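PDB 4IGU: CG5036, which probably accelerates GTP hydrolysis by G protein alpha subunits and restrains their GDP release through this RGS domain, thereby damping G-protein signalling. Local coordinates for residues Glu49-Phe54 with Tyr120-Arg125; Lys28-Thr33 with Lys37-Phe42; Leu56-Leu61 with His110-Ala115. One frame throughout, in Å; residues are numbered along the deposited sequence.

From the N terminus, interaction 2 comes first: it closes a short loop, setting helix 26-30 against helix 33-45 with only a few residues between its segments. It is complete before the chain reaches helix 50-61, which takes part in both other contacts. Residues 49-54 and 120-125 form interaction 1, the longer loop. Nested inside it, interaction 3 pairs residues 56-61 with 110-115, farther along the same helix and at the entry to helix 113-132. Helices 50-61 and 113-132 are thus joined at two levels. Ile52 of interaction 1 packs on Gln40 and Phe39 of interaction 2, and Phe54 reaches Ala115 of interaction 3.

Interaction 1 of 3, residues Glu49-Phe54 with Tyr120-Arg125; sequences EENILF and YTLMHR
Leu122 and Met123 are the residues of 120-125 that meet the 49-54 segment, and both direct their CB atoms at it. Leu122 is the outer of the two. Its CG stands anti to the backbone N (chi1 177°), which carries Leu122 CD2 to within 3.7 Å of Asn51 ND2; the two side chains cross at about a right angle. The amide nitrogen rests on this methyl branch. Met123, the next residue, is buried, and more of it than of Leu122 is covered by 49-54. Met123 CG lies 3.9 Å from Asn51 CB, so the asparagine is touched at its stem by one residue and at its amide nitrogen by the other. This is helix-on-helix packing in the all-helical RGS domain: near the centre of the chain, the short axes of 50-54 and 120-125 pass 9.9 Å apart with 135° between their directions, closer to antiparallel than to parallel. Asn51 and Met123 bring the two backbones nearest each other, with CA atoms 7.3 Å apart. The chain of Met123 is straight from CA as far as SD, and CE then turns aside (chi3 -60°). The sulfur settles against the start of Ile52, with Met123 SD 3.7 Å from Ile52 N and 3.8 Å from Ile52 CB. The contact is thus made at the root of the isoleucine. Met123 also touches Phe26 and Met30 of helix 26-30, while Ile52 packs on Gln40 and Leu43 of helix 33-45. Farther along, the His124 ring stacks with that of Phe26.

Interaction 2 of 3, residues Lys28-Thr33 with Lys37-Phe42; sequences KLMKST and KVFQNF
Leu29 places one methyl over a face of the Phe39 ring. Leu29 CD2 lies 4.1 Å from the centroid of the Phe39 ring and 23° off the ring normal, a CH-pi contact displaced toward the CG rim, where Leu29 CD2 and Phe39 CG are 3.8 Å apart. Met30 adds a looser Met-aromatic contact from an oblique direction, Met30 SD being 4.4 Å from Phe39 CD2. Although the CB of Met30 does not aim at the phenylalanine, its folded chain (chi1 -66°, chi2 -63°) brings the sulfur round to the ring. At the exposed margin, the side chains of Thr33 and Lys37 run alongside each other in the same direction. The lysine's aliphatic chain passes the threonine carbonyl, with Lys37 CG 3.5 Å from Thr33 O, and Lys37 CE comes 4.1 Å from Thr33 CG2.

Polar contacts lie at the turn between the two helices: Ser32, the N-cap of helix 33-45, hydrogen-bonds through OG to the backbone N of Gly35 and to Glu18 OE1, and Arg36 NE bonds to the backbone oxygen of Met30. Farther out, Leu29 leans on Tyr128 of helix 113-132, and Phe39 meets Phe131 edge-to-face. Helix 50-61 supplies Ile52 against Phe39 and Trp55 against Met30, so the 26-30/33-45 helix pair packs onto both helix 50-61 and helix 113-132.

Interaction 3 of 3, residues Leu56-Leu61 with His110-Ala115; sequences LACEDL and HTFDEA
Phe112 drives its side chain against one flank of the 56-61 part of helix 50-61, where Cys58 and Leu61, about one helical turn apart, receive it. This buried part is the tight one. Cys58 SG lies 3.7 Å from Phe112 CB and approaches the ring obliquely, 5.0 Å from its centroid, as a sulfur-aromatic contact. Leu61 comes instead to the ring's edge, close to its plane, with Leu61 CD2 3.7 Å from Phe112 CD2. With CG opposite the backbone N (chi1 177°), Leu61 brings that branch to the ring edge, and its side chain crosses the phenylalanine at about a right angle. Thr111 CG2 covers one face of the Phe112 ring, 3.9 Å above its centre, while Ala74 and Ile77 of helix 67-81 and Val100 of helix 94-103 pack round the same side chain.

The outer side is looser and polar. His110 ND1 donates to Asp113 OD2 over 2.6 Å, with the carboxylate oxygen nearly in the imidazole plane and met on its syn side. Asp113 OD1 also pairs with Lys62 just beyond helix 50-61, adding a salt bridge on this side. His110 to Asp113 form a type I beta turn, and Phe112 occupies the N-cap position of helix 113-132. The contact is a helix entry packed by an aromatic residue onto a neighbouring helix, within the all-helical bundle of the RGS domain.

Interaction 1 of 3, residues Glu49-Phe54 with Tyr120-Arg125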
loop_
_atom_site.group_PDB
_atom_site.type_symbol
_atom_site.label_atom_id
_atom_site.label_comp_id
_atom_site.label_asym_id
_atom_site.label_seq_id
_atom_site.Cartn_x
_atom_site.Cartn_y
_atom_site.Cartn_z
ATOM N N GLU A 49 -6.630 -0.954 5.578
ATOM C CA GLU A 49 -5.243 -0.496 5.664
ATOM C C GLU A 49 -4.242 -1.631 5.430
ATOM O O GLU A 49 -3.076 -1.374 5.142
ATOM C CB GLU A 49 -4.959 0.245 6.984
ATOM C CG GLU A 49 -4.715 -0.640 8.186
ATOM C CD GLU A 49 -5.998 -1.118 8.821
ATOM O OE1 GLU A 49 -7.078 -0.944 8.205
ATOM O OE2 GLU A 49 -5.929 -1.669 9.940
ATOM N N GLU A 50 -4.699 -2.880 5.526
ATOM C CA GLU A 50 -3.825 -4.021 5.251
ATOM C C GLU A 50 -3.350 -4.022 3.802
ATOM O O GLU A 50 -2.310 -4.606 3.489
ATOM C CB GLU A 50 -4.526 -5.349 5.561
ATOM C CG GLU A 50 -5.718 -5.640 4.676
ATOM C CD GLU A 50 -6.997 -5.091 5.261
ATOM O OE1 GLU A 50 -6.905 -4.333 6.255
ATOM O OE2 GLU A 50 -8.079 -5.434 4.739
ATOM N N ASN A 51 -4.108 -3.372 2.924
ATOM C CA ASN A 51 -3.715 -3.265 1.521
ATOM C C ASN A 51 -2.412 -2.480 1.321
ATOM O O ASN A 51 -1.500 -2.928 0.618
ATOM C CB ASN A 51 -4.853 -2.644 0.706
ATOM C CG ASN A 51 -5.958 -3.636 0.411
ATOM O OD1 ASN A 51 -5.759 -4.843 0.541
ATOM N ND2 ASN A 51 -7.127 -3.136 -0.003
ATOM N N ILE A 52 -2.315 -1.303 1.924
ATOM C CA ILE A 52 -1.097 -0.512 1.769
ATOM C C ILE A 52 0.060 -1.055 2.625
ATOM O O ILE A 52 1.235 -0.975 2.239
ATOM C CB ILE A 52 -1.353 1.005 2.023
ATOM C CG1 ILE A 52 -0.229 1.847 1.420
ATOM C CG2 ILE A 52 -1.561 1.282 3.527
ATOM C CD1 ILE A 52 -0.498 3.337 1.419
ATOM N N LEU A 53 -0.258 -1.616 3.785
ATOM C CA LEU A 53 0.784 -2.186 4.624
ATOM C C LEU A 53 1.429 -3.401 3.924
ATOM O O LEU A 53 2.655 -3.570 3.950
ATOM C CB LEU A 53 0.225 -2.546 6.009
ATOM C CG LEU A 53 -0.131 -1.301 6.844
ATOM C CD1 LEU A 53 -1.082 -1.616 7.988
ATOM C CD2 LEU A 53 1.138 -0.661 7.390
ATOM N N PHE A 54 0.613 -4.223 3.273
ATOM C CA PHE A 54 1.146 -5.341 2.479
ATOM C C PHE A 54 2.005 -4.799 1.355
ATOM O O PHE A 54 3.123 -5.276 1.120
ATOM C CB PHE A 54 -0.002 -6.189 1.911
ATOM C CG PHE A 54 0.430 -7.206 0.866
ATOM C CD1 PHE A 54 1.211 -8.306 1.214
ATOM C CD2 PHE A 54 0.007 -7.085 -0.454
ATOM C CE1 PHE A 54 1.582 -9.254 0.259
ATOM C CE2 PHE A 54 0.378 -8.030 -1.419
ATOM C CZ PHE A 54 1.170 -9.107 -1.064
ATOM N N TYR A 120 -2.030 -3.214 -5.518
ATOM C CA TYR A 120 -1.836 -1.837 -5.998
ATOM C C TYR A 120 -2.980 -1.395 -6.921
ATOM O O TYR A 120 -3.449 -0.260 -6.838
ATOM C CB TYR A 120 -0.490 -1.696 -6.717
ATOM C CG TYR A 120 -0.150 -0.284 -7.176
ATOM C CD1 TYR A 120 -0.583 0.198 -8.413
ATOM C CD2 TYR A 120 0.631 0.554 -6.389
ATOM C CE1 TYR A 120 -0.260 1.485 -8.840
ATOM C CE2 TYR A 120 0.964 1.840 -6.808
ATOM C CZ TYR A 120 0.507 2.302 -8.029
ATOM O OH TYR A 120 0.840 3.582 -8.442
ATOM N N THR A 121 -3.420 -2.294 -7.801
ATOM C CA THR A 121 -4.498 -2.001 -8.739
ATOM C C THR A 121 -5.806 -1.788 -7.978
ATOM O O THR A 121 -6.624 -0.928 -8.330
ATOM C CB THR A 121 -4.664 -3.146 -9.766
ATOM O OG1 THR A 121 -3.445 -3.303 -10.510
ATOM C CG2 THR A 121 -5.820 -2.864 -10.730
ATOM N N LEU A 122 -5.983 -2.569 -6.918
ATOM C CA LEU A 122 -7.139 -2.453 -6.041
ATOM C C LEU A 122 -7.205 -1.071 -5.382
ATOM O O LEU A 122 -8.232 -0.394 -5.446
ATOM C CB LEU A 122 -7.060 -3.555 -4.981
ATOM C CG LEU A 122 -8.110 -3.650 -3.881
ATOM C CD1 LEU A 122 -9.468 -3.548 -4.497
ATOM C CD2 LEU A 122 -7.968 -4.965 -3.143
ATOM N N MET A 123 -6.118 -0.660 -4.733
ATOM C CA MET A 123 -6.064 0.662 -4.112
ATOM C C MET A 123 -6.257 1.760 -5.158
ATOM O O MET A 123 -6.910 2.774 -4.911
ATOM C CB MET A 123 -4.722 0.870 -3.405
ATOM C CG MET A 123 -4.570 0.073 -2.103
ATOM S SD MET A 123 -2.972 0.391 -1.320
ATOM C CE MET A 123 -1.824 -0.162 -2.593
ATOM N N HIS A 124 -5.676 1.553 -6.331
ATOM C CA HIS A 124 -5.738 2.552 -7.394
ATOM C C HIS A 124 -7.158 2.784 -7.898
ATOM O O HIS A 124 -7.554 3.919 -8.166
ATOM C CB HIS A 124 -4.860 2.114 -8.562
ATOM C CG HIS A 124 -4.660 3.172 -9.605
ATOM N ND1 HIS A 124 -4.000 2.929 -10.786
ATOM C CD2 HIS A 124 -5.034 4.474 -9.639
ATOM C CE1 HIS A 124 -3.971 4.035 -11.510
ATOM N NE2 HIS A 124 -4.592 4.986 -10.837
ATOM N N ARG A 125 -7.926 1.709 -8.018
ATOM C CA ARG A 125 -9.219 1.779 -8.681
ATOM C C ARG A 125 -10.383 1.913 -7.710
ATOM O O ARG A 125 -11.418 2.489 -8.044
ATOM C CB ARG A 125 -9.413 0.536 -9.548
ATOM C CG ARG A 125 -8.463 0.456 -10.727
ATOM C CD ARG A 125 -8.945 1.350 -11.854
ATOM N NE ARG A 125 -7.955 2.344 -12.271
ATOM C CZ ARG A 125 -6.949 2.097 -13.107
ATOM N NH1 ARG A 125 -6.777 0.877 -13.604
ATOM N NH2 ARG A 125 -6.109 3.069 -13.442
#

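Interaction 2 of 3, residues Lys28-Thr33 with Lys37-Phe42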
loop_
_atom_site.group_PDB
_atom_site.type_symbol
_atom_site.label_atom_id
_atom_site.label_comp_id
_atom_site.label_asym_id
_atom_site.label_seq_id
_atom_site.Cartn_x
_atom_site.Cartn_y
_atom_site.Cartn_z
ATOM N N LYS A 28 1.713 9.844 -7.878
ATOM C CA LYS A 28 2.155 10.994 -7.092
ATOM C C LYS A 28 1.904 10.755 -5.617
ATOM O O LYS A 28 2.766 11.026 -4.773
ATOM C CB LYS A 28 1.378 12.239 -7.510
ATOM C CG LYS A 28 1.842 12.866 -8.800
ATOM C CD LYS A 28 3.155 13.589 -8.602
ATOM C CE LYS A 28 3.577 14.297 -9.879
ATOM N NZ LYS A 28 3.627 13.357 -11.031
ATOM N N LEU A 29 0.710 10.251 -5.319
ATOM C CA LEU A 29 0.327 9.942 -3.947
ATOM C C LEU A 29 1.285 8.892 -3.392
ATOM O O LEU A 29 1.909 9.094 -2.350
ATOM C CB LEU A 29 -1.132 9.462 -3.895
ATOM C CG LEU A 29 -1.719 9.039 -2.548
ATOM C CD1 LEU A 29 -1.589 10.171 -1.565
ATOM C CD2 LEU A 29 -3.174 8.647 -2.684
ATOM N N MET A 30 1.440 7.790 -4.119
ATOM C CA MET A 30 2.235 6.660 -3.630
ATOM C C MET A 30 3.743 6.928 -3.531
ATOM O O MET A 30 4.451 6.229 -2.802
ATOM C CB MET A 30 1.960 5.413 -4.477
ATOM C CG MET A 30 0.544 4.886 -4.332
ATOM S SD MET A 30 0.186 4.335 -2.638
ATOM C CE MET A 30 0.977 2.712 -2.670
ATOM N N LYS A 31 4.235 7.937 -4.249
ATOM C CA LYS A 31 5.650 8.290 -4.179
ATOM C C LYS A 31 5.972 9.265 -3.045
ATOM O O LYS A 31 7.138 9.543 -2.762
ATOM C CB LYS A 31 6.129 8.866 -5.511
ATOM C CG LYS A 31 6.463 7.790 -6.541
ATOM C CD LYS A 31 6.739 8.402 -7.905
ATOM C CE LYS A 31 7.149 7.333 -8.922
ATOM N NZ LYS A 31 7.164 7.904 -10.300
ATOM N N SER A 32 4.940 9.771 -2.382
ATOM C CA SER A 32 5.128 10.760 -1.322
ATOM C C SER A 32 5.160 10.096 0.057
ATOM O O SER A 32 4.312 9.248 0.373
ATOM C CB SER A 32 4.010 11.806 -1.399
ATOM O OG SER A 32 4.041 12.698 -0.298
ATOM N N THR A 33 6.145 10.463 0.874
ATOM C CA THR A 33 6.214 9.931 2.229
ATOM C C THR A 33 4.975 10.379 2.990
ATOM O O THR A 33 4.355 9.593 3.701
ATOM C CB THR A 33 7.475 10.395 2.983
ATOM O OG1 THR A 33 8.652 9.921 2.307
ATOM C CG2 THR A 33 7.460 9.855 4.414
ATOM N N LYS A 37 0.990 8.211 4.222
ATOM C CA LYS A 37 0.465 8.201 5.591
ATOM C C LYS A 37 -0.983 8.669 5.660
ATOM O O LYS A 37 -1.819 8.034 6.308
ATOM C CB LYS A 37 1.327 9.065 6.502
ATOM C CG LYS A 37 2.763 8.608 6.599
ATOM C CD LYS A 37 3.519 9.412 7.651
ATOM C CE LYS A 37 5.015 9.117 7.598
ATOM N NZ LYS A 37 5.795 10.042 8.472
ATOM N N VAL A 38 -1.278 9.785 4.999
ATOM C CA VAL A 38 -2.651 10.284 4.943
ATOM C C VAL A 38 -3.537 9.260 4.255
ATOM O O VAL A 38 -4.662 9.008 4.705
ATOM C CB VAL A 38 -2.739 11.634 4.200
ATOM C CG1 VAL A 38 -4.185 12.128 4.126
ATOM C CG2 VAL A 38 -1.858 12.667 4.890
ATOM N N PHE A 39 -3.029 8.662 3.173
ATOM C CA PHE A 39 -3.780 7.630 2.456
ATOM C C PHE A 39 -4.001 6.410 3.349
ATOM O O PHE A 39 -5.113 5.868 3.408
ATOM C CB PHE A 39 -3.080 7.209 1.150
ATOM C CG PHE A 39 -3.925 6.310 0.275
ATOM C CD1 PHE A 39 -5.230 6.671 -0.048
ATOM C CD2 PHE A 39 -3.414 5.120 -0.238
ATOM C CE1 PHE A 39 -6.014 5.869 -0.853
ATOM C CE2 PHE A 39 -4.196 4.305 -1.060
ATOM C CZ PHE A 39 -5.499 4.676 -1.359
ATOM N N GLN A 40 -2.949 5.976 4.042
ATOM C CA GLN A 40 -3.080 4.871 4.996
ATOM C C GLN A 40 -4.092 5.196 6.100
ATOM O O GLN A 40 -4.836 4.313 6.542
ATOM C CB GLN A 40 -1.726 4.509 5.619
ATOM C CG GLN A 40 -1.767 3.271 6.523
ATOM C CD GLN A 40 -0.440 2.997 7.224
ATOM O OE1 GLN A 40 -0.417 2.527 8.360
ATOM N NE2 GLN A 40 0.666 3.293 6.552
ATOM N N ASN A 41 -4.124 6.452 6.551
ATOM C CA ASN A 41 -5.111 6.856 7.560
ATOM C C ASN A 41 -6.525 6.746 7.022
ATOM O O ASN A 41 -7.444 6.317 7.720
ATOM C CB ASN A 41 -4.848 8.281 8.065
ATOM C CG ASN A 41 -3.662 8.359 9.013
ATOM O OD1 ASN A 41 -3.218 7.346 9.556
ATOM N ND2 ASN A 41 -3.150 9.570 9.228
ATOM N N PHE A 42 -6.694 7.122 5.765
ATOM C CA PHE A 42 -7.983 6.998 5.120
ATOM C C PHE A 42 -8.391 5.539 4.968
ATOM O O PHE A 42 -9.551 5.192 5.175
ATOM C CB PHE A 42 -7.967 7.673 3.749
ATOM C CG PHE A 42 -9.219 7.444 2.963
ATOM C CD1 PHE A 42 -10.406 8.068 3.336
ATOM C CD2 PHE A 42 -9.222 6.598 1.863
ATOM C CE1 PHE A 42 -11.567 7.858 2.617
ATOM C CE2 PHE A 42 -10.379 6.379 1.145
ATOM C CZ PHE A 42 -11.555 7.012 1.522
#

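Interaction 3 of 3, residues Leu56-Leu61 with His110-Ala115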
loop_
_atom_site.group_PDB
_atom_site.type_symbol
_atom_site.label_atom_id
_atom_site.label_comp_id
_atom_site.label_asym_id
_atom_site.label_seq_id
_atom_site.Cartn_x
_atom_site.Cartn_y
_atom_site.Cartn_z
ATOM N N LEU A 56 3.566 -1.918 1.106
ATOM C CA LEU A 56 4.818 -1.392 1.636
ATOM C C LEU A 56 5.775 -2.516 2.063
ATOM O O LEU A 56 6.998 -2.393 1.925
ATOM C CB LEU A 56 4.531 -0.448 2.802
ATOM C CG LEU A 56 3.808 0.834 2.406
ATOM C CD1 LEU A 56 3.299 1.533 3.651
ATOM C CD2 LEU A 56 4.736 1.739 1.610
ATOM N N ALA A 57 5.228 -3.606 2.589
ATOM C CA ALA A 57 6.072 -4.720 3.030
ATOM C C ALA A 57 6.762 -5.366 1.843
ATOM O O ALA A 57 7.920 -5.782 1.942
ATOM C CB ALA A 57 5.244 -5.756 3.809
ATOM N N CYS A 58 6.042 -5.489 0.727
ATOM C CA CYS A 58 6.640 -5.990 -0.509
ATOM C C CYS A 58 7.751 -5.084 -1.050
ATOM O O CYS A 58 8.771 -5.579 -1.522
ATOM C CB CYS A 58 5.579 -6.210 -1.579
ATOM S SG CYS A 58 4.411 -7.553 -1.179
ATOM N N GLU A 59 7.565 -3.766 -1.004
ATOM C CA GLU A 59 8.629 -2.860 -1.454
ATOM C C GLU A 59 9.867 -2.989 -0.574
ATOM O O GLU A 59 10.999 -2.951 -1.051
ATOM C CB GLU A 59 8.147 -1.406 -1.460
ATOM C CG GLU A 59 7.084 -1.110 -2.508
ATOM C CD GLU A 59 7.657 -1.151 -3.912
ATOM O OE1 GLU A 59 8.351 -0.179 -4.276
ATOM O OE2 GLU A 59 7.436 -2.160 -4.635
ATOM N N ASP A 60 9.650 -3.141 0.724
ATOM C CA ASP A 60 10.765 -3.282 1.644
ATOM C C ASP A 60 11.510 -4.597 1.394
ATOM O O ASP A 60 12.745 -4.642 1.441
ATOM C CB ASP A 60 10.249 -3.217 3.076
ATOM C CG ASP A 60 11.338 -3.423 4.084
ATOM O OD1 ASP A 60 12.054 -2.440 4.375
ATOM O OD2 ASP A 60 11.481 -4.566 4.578
ATOM N N LEU A 61 10.757 -5.665 1.116
ATOM C CA LEU A 61 11.356 -6.969 0.856
ATOM C C LEU A 61 12.319 -6.884 -0.324
ATOM O O LEU A 61 13.361 -7.553 -0.339
ATOM C CB LEU A 61 10.280 -8.024 0.578
ATOM C CG LEU A 61 10.787 -9.430 0.227
ATOM C CD1 LEU A 61 11.435 -10.109 1.444
ATOM C CD2 LEU A 61 9.674 -10.319 -0.374
ATOM N N HIS A 110 10.926 -11.319 -5.615
ATOM C CA HIS A 110 9.787 -11.180 -6.513
ATOM C C HIS A 110 8.689 -12.192 -6.230
ATOM O O HIS A 110 7.744 -12.312 -7.023
ATOM C CB HIS A 110 10.247 -11.290 -7.976
ATOM C CG HIS A 110 11.111 -10.152 -8.418
ATOM N ND1 HIS A 110 10.592 -8.963 -8.885
ATOM C CD2 HIS A 110 12.458 -10.020 -8.464
ATOM C CE1 HIS A 110 11.583 -8.147 -9.203
ATOM N NE2 HIS A 110 12.724 -8.763 -8.952
ATOM N N THR A 111 8.801 -12.900 -5.107
ATOM C CA THR A 111 7.789 -13.886 -4.700
ATOM C C THR A 111 6.358 -13.342 -4.733
ATOM O O THR A 111 5.429 -14.016 -5.210
ATOM C CB THR A 111 8.129 -14.457 -3.297
ATOM O OG1 THR A 111 9.225 -15.373 -3.435
ATOM C CG2 THR A 111 6.948 -15.189 -2.681
ATOM N N PHE A 112 6.174 -12.113 -4.256
ATOM C CA PHE A 112 4.817 -11.555 -4.164
ATOM C C PHE A 112 4.404 -10.635 -5.311
ATOM O O PHE A 112 3.346 -9.994 -5.229
ATOM C CB PHE A 112 4.658 -10.791 -2.846
ATOM C CG PHE A 112 4.963 -11.619 -1.630
ATOM C CD1 PHE A 112 4.013 -12.483 -1.116
ATOM C CD2 PHE A 112 6.205 -11.549 -1.016
ATOM C CE1 PHE A 112 4.288 -13.257 0.009
ATOM C CE2 PHE A 112 6.489 -12.327 0.111
ATOM C CZ PHE A 112 5.536 -13.176 0.615
ATOM N N ASP A 113 5.212 -10.545 -6.363
ATOM C CA ASP A 113 4.901 -9.599 -7.438
ATOM C C ASP A 113 3.447 -9.622 -7.930
ATOM O O ASP A 113 2.811 -8.574 -8.022
ATOM C CB ASP A 113 5.878 -9.746 -8.601
ATOM C CG ASP A 113 7.198 -9.091 -8.309
ATOM O OD1 ASP A 113 7.389 -8.712 -7.138
ATOM O OD2 ASP A 113 8.035 -8.959 -9.231
ATOM N N GLU A 114 2.918 -10.806 -8.221
ATOM C CA GLU A 114 1.548 -10.915 -8.713
ATOM C C GLU A 114 0.528 -10.387 -7.707
ATOM O O GLU A 114 -0.446 -9.729 -8.086
ATOM C CB GLU A 114 1.227 -12.372 -9.086
ATOM C CG GLU A 114 2.075 -12.910 -10.218
ATOM C CD GLU A 114 1.281 -13.167 -11.492
ATOM O OE1 GLU A 114 1.656 -14.104 -12.233
ATOM O OE2 GLU A 114 0.296 -12.436 -11.756
ATOM N N ALA A 115 0.740 -10.668 -6.424
ATOM C CA ALA A 115 -0.194 -10.198 -5.411
ATOM C C ALA A 115 -0.016 -8.701 -5.203
ATOM O O ALA A 115 -0.999 -7.963 -5.056
ATOM C CB ALA A 115 -0.018 -10.965 -4.087
#